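Local coordinates for protein antitoxin RnlB (PDB 6Y2P) that acts as the labile antitoxin of a type II toxin-antitoxin system, inhibiting the endonuclease activity of its cognate toxin RnlA but not that of LsoA, at residues M1-T5 / E23-S28; M18-F22 / Y104-V109. All blocks are in the same frame, centred on the assembly; numbering follows the deposited sequence.

Contact 1 (M1-T5 / E23-S28); sequences MFEIT and ENPLSS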
ATOM      1  N   MET C   1       7.808  33.909  -1.691  1.00 79.82           N
ATOM      2  CA  MET C   1       7.150  32.654  -1.338  1.00 73.03           C
ATOM      3  C   MET C   1       5.643  32.781  -1.498  1.00 80.20           C
ATOM      4  O   MET C   1       4.895  31.782  -1.562  1.00 85.52           O
ATOM      5  CB  MET C   1       7.484  32.265   0.095  1.00 78.29           C
ATOM      6  CG  MET C   1       7.243  30.811   0.369  1.00 92.67           C
ATOM      7  SD  MET C   1       7.817  30.356   1.992  1.00109.59           S
ATOM      8  CE  MET C   1       9.586  30.622   1.803  1.00113.91           C
ATOM      9  N   PHE C   2       5.220  34.034  -1.620  1.00 74.61           N
ATOM     10  CA  PHE C   2       3.828  34.383  -1.737  1.00 73.93           C
ATOM     11  C   PHE C   2       3.727  35.603  -2.628  1.00 75.76           C
ATOM     12  O   PHE C   2       4.695  36.347  -2.797  1.00 78.78           O
ATOM     13  CB  PHE C   2       3.214  34.691  -0.363  1.00 77.01           C
ATOM     14  CG  PHE C   2       3.853  35.845   0.327  1.00 81.98           C
ATOM     15  CD1 PHE C   2       4.965  35.657   1.128  1.00 82.75           C
ATOM     16  CD2 PHE C   2       3.363  37.134   0.156  1.00 92.39           C
ATOM     17  CE1 PHE C   2       5.582  36.746   1.752  1.00 84.68           C
ATOM     18  CE2 PHE C   2       3.970  38.221   0.780  1.00 93.90           C
ATOM     19  CZ  PHE C   2       5.080  38.021   1.575  1.00 90.05           C
ATOM     20  N   GLU C   3       2.504  35.839  -3.115  1.00 80.38           N
ATOM     21  CA  GLU C   3       2.118  37.011  -3.893  1.00 84.39           C
ATOM     22  C   GLU C   3       0.731  37.443  -3.448  1.00 96.76           C
ATOM     23  O   GLU C   3      -0.196  36.625  -3.421  1.00101.14           O
ATOM     24  CB  GLU C   3       2.089  36.730  -5.394  1.00 82.06           C
ATOM     25  CG  GLU C   3       1.421  37.843  -6.214  1.00 90.42           C
ATOM     26  CD  GLU C   3       1.939  37.901  -7.646  1.00 98.87           C
ATOM     27  OE1 GLU C   3       2.668  36.961  -8.035  1.00 98.58           O
ATOM     28  OE2 GLU C   3       1.640  38.882  -8.371  1.00102.92           O
ATOM     29  N   ILE C   4       0.600  38.704  -3.056  1.00 95.92           N
ATOM     30  CA  ILE C   4      -0.722  39.256  -2.790  1.00 98.69           C
ATOM     31  C   ILE C   4      -1.395  39.616  -4.106  1.00100.80           C
ATOM     32  O   ILE C   4      -0.937  40.502  -4.835  1.00101.63           O
ATOM     33  CB  ILE C   4      -0.634  40.449  -1.828  1.00 99.45           C
ATOM     34  CG1 ILE C   4      -0.271  39.893  -0.459  1.00102.63           C
ATOM     35  CG2 ILE C   4      -1.979  41.143  -1.715  1.00104.27           C
ATOM     36  CD1 ILE C   4       1.041  40.338   0.080  1.00101.98           C
ATOM     37  N   THR C   5      -2.488  38.914  -4.420  1.00102.72           N
ATOM     38  CA  THR C   5      -3.213  39.106  -5.674  1.00105.54           C
ATOM     39  C   THR C   5      -4.362  40.093  -5.536  1.00113.41           C
ATOM     40  O   THR C   5      -4.691  40.779  -6.509  1.00122.42           O
ATOM     41  CB  THR C   5      -3.748  37.765  -6.183  1.00103.97           C
ATOM     42  OG1 THR C   5      -4.528  37.139  -5.160  1.00104.69           O
ATOM     43  CG2 THR C   5      -2.600  36.845  -6.580  1.00 89.71           C
ATOM     44  N   GLU C  23       6.845  25.713  -1.615  1.00 60.63           N
ATOM     45  CA  GLU C  23       6.845  26.077  -0.208  1.00 65.39           C
ATOM     46  C   GLU C  23       5.500  26.649   0.224  1.00 67.00           C
ATOM     47  O   GLU C  23       4.864  27.409  -0.502  1.00 82.98           O
ATOM     48  CB  GLU C  23       7.968  27.075   0.080  1.00 74.63           C
ATOM     49  CG  GLU C  23       9.366  26.471  -0.078  1.00 84.62           C
ATOM     50  CD  GLU C  23      10.455  27.524  -0.092  1.00 98.67           C
ATOM     51  OE1 GLU C  23      11.296  27.519   0.822  1.00105.66           O
ATOM     52  OE2 GLU C  23      10.471  28.361  -1.015  1.00105.44           O
ATOM     53  N   ASN C  24       5.086  26.309   1.435  1.00 70.09           N
ATOM     54  CA  ASN C  24       3.805  26.778   1.945  1.00 66.46           C
ATOM     55  C   ASN C  24       3.949  28.182   2.537  1.00 69.44           C
ATOM     56  O   ASN C  24       4.687  28.357   3.520  1.00 58.45           O
ATOM     57  CB  ASN C  24       3.283  25.823   2.999  1.00 50.08           C
ATOM     58  CG  ASN C  24       1.789  25.928   3.168  1.00 59.49           C
ATOM     59  OD1 ASN C  24       1.247  27.045   3.222  1.00 58.09           O
ATOM     60  ND2 ASN C  24       1.088  24.754   3.256  1.00 64.94           N
ATOM     61  N   PRO C  25       3.223  29.189   2.023  1.00 72.21           N
ATOM     62  CA  PRO C  25       3.387  30.559   2.552  1.00 74.25           C
ATOM     63  C   PRO C  25       3.098  30.677   4.033  1.00 76.13           C
ATOM     64  O   PRO C  25       3.551  31.647   4.647  1.00 80.95           O
ATOM     65  CB  PRO C  25       2.393  31.399   1.732  1.00 69.48           C
ATOM     66  CG  PRO C  25       2.008  30.566   0.590  1.00 69.72           C
ATOM     67  CD  PRO C  25       2.173  29.115   0.994  1.00 65.08           C
ATOM     68  N   LEU C  26       2.311  29.766   4.615  1.00 76.07           N
ATOM     69  CA  LEU C  26       1.949  29.839   6.033  1.00 76.20           C
ATOM     70  C   LEU C  26       3.106  29.488   6.975  1.00 80.61           C
ATOM     71  O   LEU C  26       2.972  29.652   8.198  1.00 84.29           O
ATOM     72  CB  LEU C  26       0.751  28.933   6.305  1.00 66.28           C
ATOM     73  CG  LEU C  26      -0.509  29.519   5.672  1.00 67.09           C
ATOM     74  CD1 LEU C  26      -1.640  28.504   5.608  1.00 63.96           C
ATOM     75  CD2 LEU C  26      -0.944  30.803   6.386  1.00 61.79           C
ATOM     76  N   SER C  27       4.235  29.038   6.433  1.00 75.06           N
ATOM     77  CA  SER C  27       5.470  28.931   7.186  1.00 81.36           C
ATOM     78  C   SER C  27       6.238  30.266   7.197  1.00 88.61           C
ATOM     79  O   SER C  27       7.275  30.375   7.860  1.00 92.62           O
ATOM     80  CB  SER C  27       6.338  27.826   6.613  1.00 86.88           C
ATOM     81  OG  SER C  27       7.253  28.356   5.659  1.00101.49           O
ATOM     82  N   SER C  28       5.762  31.264   6.448  1.00 86.92           N
ATOM     83  CA  SER C  28       6.377  32.574   6.353  1.00 96.77           C
ATOM     84  C   SER C  28       5.442  33.653   6.875  1.00101.54           C
ATOM     85  O   SER C  28       5.527  34.817   6.470  1.00108.42           O
ATOM     86  CB  SER C  28       6.731  32.929   4.914  1.00103.53           C
ATOM     87  OG  SER C  28       7.462  31.897   4.292  1.00113.78           O
TER

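Contact 2 (M18-F22 / Y104-V109); sequences MATGF and YLEASV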
ATOM      1  N   MET C  18      -1.388  34.189  -2.408  1.00 81.47           N
ATOM      2  CA  MET C  18      -1.173  33.044  -3.271  1.00 73.13           C
ATOM      3  C   MET C  18       0.253  32.509  -3.119  1.00 78.69           C
ATOM      4  O   MET C  18       1.211  33.282  -3.064  1.00 85.00           O
ATOM      5  CB  MET C  18      -1.417  33.468  -4.698  1.00 75.40           C
ATOM      6  CG  MET C  18      -0.996  32.461  -5.690  1.00 88.54           C
ATOM      7  SD  MET C  18      -1.822  32.907  -7.199  1.00 92.88           S
ATOM      8  CE  MET C  18      -0.638  32.418  -8.432  1.00 86.17           C
ATOM      9  N   ALA C  19       0.399  31.192  -3.049  1.00 72.03           N
ATOM     10  CA  ALA C  19       1.732  30.607  -3.045  1.00 70.65           C
ATOM     11  C   ALA C  19       2.347  30.650  -4.450  1.00 81.88           C
ATOM     12  O   ALA C  19       1.658  30.457  -5.460  1.00 82.31           O
ATOM     13  CB  ALA C  19       1.693  29.173  -2.527  1.00 60.52           C
ATOM     14  N   THR C  20       3.670  30.861  -4.497  1.00 73.79           N
ATOM     15  CA  THR C  20       4.434  31.001  -5.736  1.00 72.97           C
ATOM     16  C   THR C  20       5.344  29.813  -6.056  1.00 68.33           C
ATOM     17  O   THR C  20       6.108  29.893  -7.020  1.00 80.55           O
ATOM     18  CB  THR C  20       5.296  32.273  -5.651  1.00 80.80           C
ATOM     19  OG1 THR C  20       6.223  32.144  -4.560  1.00 83.43           O
ATOM     20  CG2 THR C  20       4.453  33.533  -5.474  1.00 85.48           C
ATOM     21  N   GLY C  21       5.185  28.683  -5.374  1.00 66.08           N
ATOM     22  CA  GLY C  21       6.070  27.539  -5.553  1.00 67.25           C
ATOM     23  C   GLY C  21       5.689  26.432  -4.585  1.00 62.18           C
ATOM     24  O   GLY C  21       4.616  26.482  -3.990  1.00 55.98           O
ATOM     25  N   PHE C  22       6.575  25.426  -4.402  1.00 57.66           N
ATOM     26  CA  PHE C  22       6.204  24.293  -3.533  1.00 52.53           C
ATOM     27  C   PHE C  22       6.215  24.625  -2.036  1.00 58.83           C
ATOM     28  O   PHE C  22       5.686  23.837  -1.242  1.00 77.33           O
ATOM     29  CB  PHE C  22       7.115  23.081  -3.770  1.00 49.12           C
ATOM     30  CG  PHE C  22       8.568  23.304  -3.353  1.00 59.46           C
ATOM     31  CD1 PHE C  22       9.463  23.852  -4.234  1.00 58.24           C
ATOM     32  CD2 PHE C  22       9.029  22.952  -2.074  1.00 62.71           C
ATOM     33  CE1 PHE C  22      10.818  24.020  -3.889  1.00 67.30           C
ATOM     34  CE2 PHE C  22      10.383  23.137  -1.705  1.00 54.64           C
ATOM     35  CZ  PHE C  22      11.264  23.666  -2.622  1.00 71.10           C
ATOM     36  N   TYR C 104       6.046  30.114 -11.638  1.00 82.70           N
ATOM     37  CA  TYR C 104       5.382  29.630 -10.427  1.00 82.23           C
ATOM     38  C   TYR C 104       5.010  28.163 -10.578  1.00 81.32           C
ATOM     39  O   TYR C 104       5.279  27.336  -9.695  1.00 74.21           O
ATOM     40  CB  TYR C 104       4.113  30.445 -10.136  1.00 88.63           C
ATOM     41  CG  TYR C 104       4.300  31.896  -9.739  1.00 88.64           C
ATOM     42  CD1 TYR C 104       5.566  32.436  -9.563  1.00 84.89           C
ATOM     43  CD2 TYR C 104       3.199  32.727  -9.534  1.00 85.35           C
ATOM     44  CE1 TYR C 104       5.737  33.758  -9.194  1.00 83.87           C
ATOM     45  CE2 TYR C 104       3.367  34.067  -9.172  1.00 86.83           C
ATOM     46  CZ  TYR C 104       4.643  34.569  -9.002  1.00 84.61           C
ATOM     47  OH  TYR C 104       4.830  35.875  -8.632  1.00 82.83           O
ATOM     48  N   LEU C 105       4.397  27.824 -11.718  1.00 78.62           N
ATOM     49  CA  LEU C 105       4.036  26.442 -11.997  1.00 71.62           C
ATOM     50  C   LEU C 105       5.273  25.571 -12.181  1.00 75.11           C
ATOM     51  O   LEU C 105       5.269  24.403 -11.787  1.00 73.89           O
ATOM     52  CB  LEU C 105       3.151  26.398 -13.244  1.00 63.17           C
ATOM     53  CG  LEU C 105       1.842  27.182 -13.092  1.00 66.49           C
ATOM     54  CD1 LEU C 105       1.258  27.517 -14.427  1.00 68.01           C
ATOM     55  CD2 LEU C 105       0.827  26.391 -12.272  1.00 61.98           C
ATOM     56  N   GLU C 106       6.353  26.129 -12.730  1.00 79.68           N
ATOM     57  CA  GLU C 106       7.565  25.335 -12.872  1.00 74.85           C
ATOM     58  C   GLU C 106       8.114  24.942 -11.517  1.00 69.10           C
ATOM     59  O   GLU C 106       8.663  23.845 -11.385  1.00 70.12           O
ATOM     60  CB  GLU C 106       8.631  26.080 -13.701  1.00 62.23           C
ATOM     61  N   ALA C 107       7.938  25.807 -10.504  1.00 64.66           N
ATOM     62  CA  ALA C 107       8.433  25.626  -9.133  1.00 65.79           C
ATOM     63  C   ALA C 107       7.427  24.956  -8.198  1.00 66.89           C
ATOM     64  O   ALA C 107       7.666  24.888  -6.982  1.00 55.94           O
ATOM     65  CB  ALA C 107       8.797  26.980  -8.539  1.00 56.95           C
ATOM     66  N   SER C 108       6.308  24.486  -8.734  1.00 69.19           N
ATOM     67  CA  SER C 108       5.181  24.001  -7.972  1.00 62.95           C
ATOM     68  C   SER C 108       5.268  22.506  -7.724  1.00 66.72           C
ATOM     69  O   SER C 108       6.190  21.812  -8.168  1.00 72.82           O
ATOM     70  CB  SER C 108       3.889  24.301  -8.722  1.00 67.37           C
ATOM     71  OG  SER C 108       3.498  23.210  -9.555  1.00 63.88           O
ATOM     72  N   VAL C 109       4.259  21.986  -7.023  1.00 56.43           N
ATOM     73  CA  VAL C 109       4.109  20.547  -6.950  1.00 53.47           C
ATOM     74  C   VAL C 109       3.176  20.014  -8.036  1.00 54.51           C
ATOM     75  O   VAL C 109       2.998  18.792  -8.124  1.00 58.37           O
ATOM     76  CB  VAL C 109       3.659  20.134  -5.530  1.00 58.43           C
ATOM     77  CG1 VAL C 109       4.717  20.521  -4.529  1.00 54.21           C
ATOM     78  CG2 VAL C 109       2.324  20.759  -5.168  1.00 54.55           C
TER

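Contact 1 (M1-T5 / E23-S28)
The first residues of strand 2-7 meet the loop that carries the chain from strand 13-19 into helix 29-39, with M1 and F2 lying against E23, P25 and S28. M1 gives the largest share of the touching surface. Its CG stands anti to the backbone N (chi1 -161°) and chi2 is also near anti, which carries SD out to the loop; the bend at chi3 (-65°) then turns CE toward the E23 carboxylate. CG and SD both press on CB of E23, with M1 SD 3.8 Å from E23 CB, and the two side chains cross at about a right angle. Farther out, M1 CE sits 3.7 Å from E23 OE1 and about as far from OE2, so the methyl faces the carboxylate as a whole. S28 brings its CB to 4.0 Å from M1 SD. On the strand itself the contact is apolar: F2 CB lies 4.0 Å from P25 CB, and the F2 side chain also touches V17 and, on helix 29-39, I32. The proline ring also approaches the main chain, P25 CG being 3.8 Å from M1 O. No hydrogen bond crosses between the two segments; the loop is shaped from within. N24 OD1 accepts the backbone N of L26 at 3.2 Å in a nearly straight bond (168°), and N24 O takes the backbone N of S27 at 3.0 Å. N24 and its neighbours E23, L26 and S27 also touch the chain of another protein. The polar turn is an Asx turn, leading through a short 3-10 segment to S28 at the N-cap position of helix 29-39.

Contact 2 (M18-F22 / Y104-V109)
Y104, in the short helix 102-106, lays one face of its ring against T20, where the chain leaves strand 13-19 of the mixed sheet. From its CB, 3.7 Å from T20 O, the tyrosine side chain runs out along the threonine. CG and CD1 remain near that same carbonyl oxygen, and CD1 and CE1 then pass T20 CB. With T20 OG1 placed between its backbone N and carbonyl carbon (chi1 62°), CG2 is left to cover the outer part of the ring, where it makes a CH-pi contact: T20 CG2 is 3.9 Å from the Y104 centroid and 20° off the ring normal. CG2 leans toward the rim, its closest ring atom being CZ. M18 arrives at the edge instead, its CE 4.0 Å from Y104 CD2. At the tip, OH is hydrogen-bonded to E3 on strand 2-7, and H101 stacks on the ring. The backbone joins in through Y104 CA, which makes a CA-H...O contact with T20 O (3.5 Å).

Beyond the helix, G21 passes close to A107, G21 CA lying 3.4 Å from A107 O. The same oxygen accepts a weak, bent hydrogen bond from F22 N (120° at the hydrogen) and lies in the plane of the F22 ring at its edge, near CD1. V109 packs on F22 and, through its carbonyl oxygen, is hydrogen-bonded to a basic side chain of another protein. In the turn itself S108 OG is hydrogen-bonded to L110 N, and L105 O accepts both S108 N and S108 OG, which reach it from the same face of its carbonyl plane.

Both contacts are partly buried and involve neighbouring strands of one sheet, but contact 1 lies closer to the middle of the chain, its centre about 7 Å from the centre of the chain against about 12 Å for the centre of contact 2. Contact 1 joins strand 2-7 to the loop before helix 29-39 by thioether and proline packing; contact 2 ties the end of strand 13-19 to helix 102-106 and its following turn, adding an aromatic face and a weak backbone bond. E3 bridges them through its backbone N, probably hydrogen-bonded to M18 O, and P25 packs on A19. Each also reaches another protein's chain.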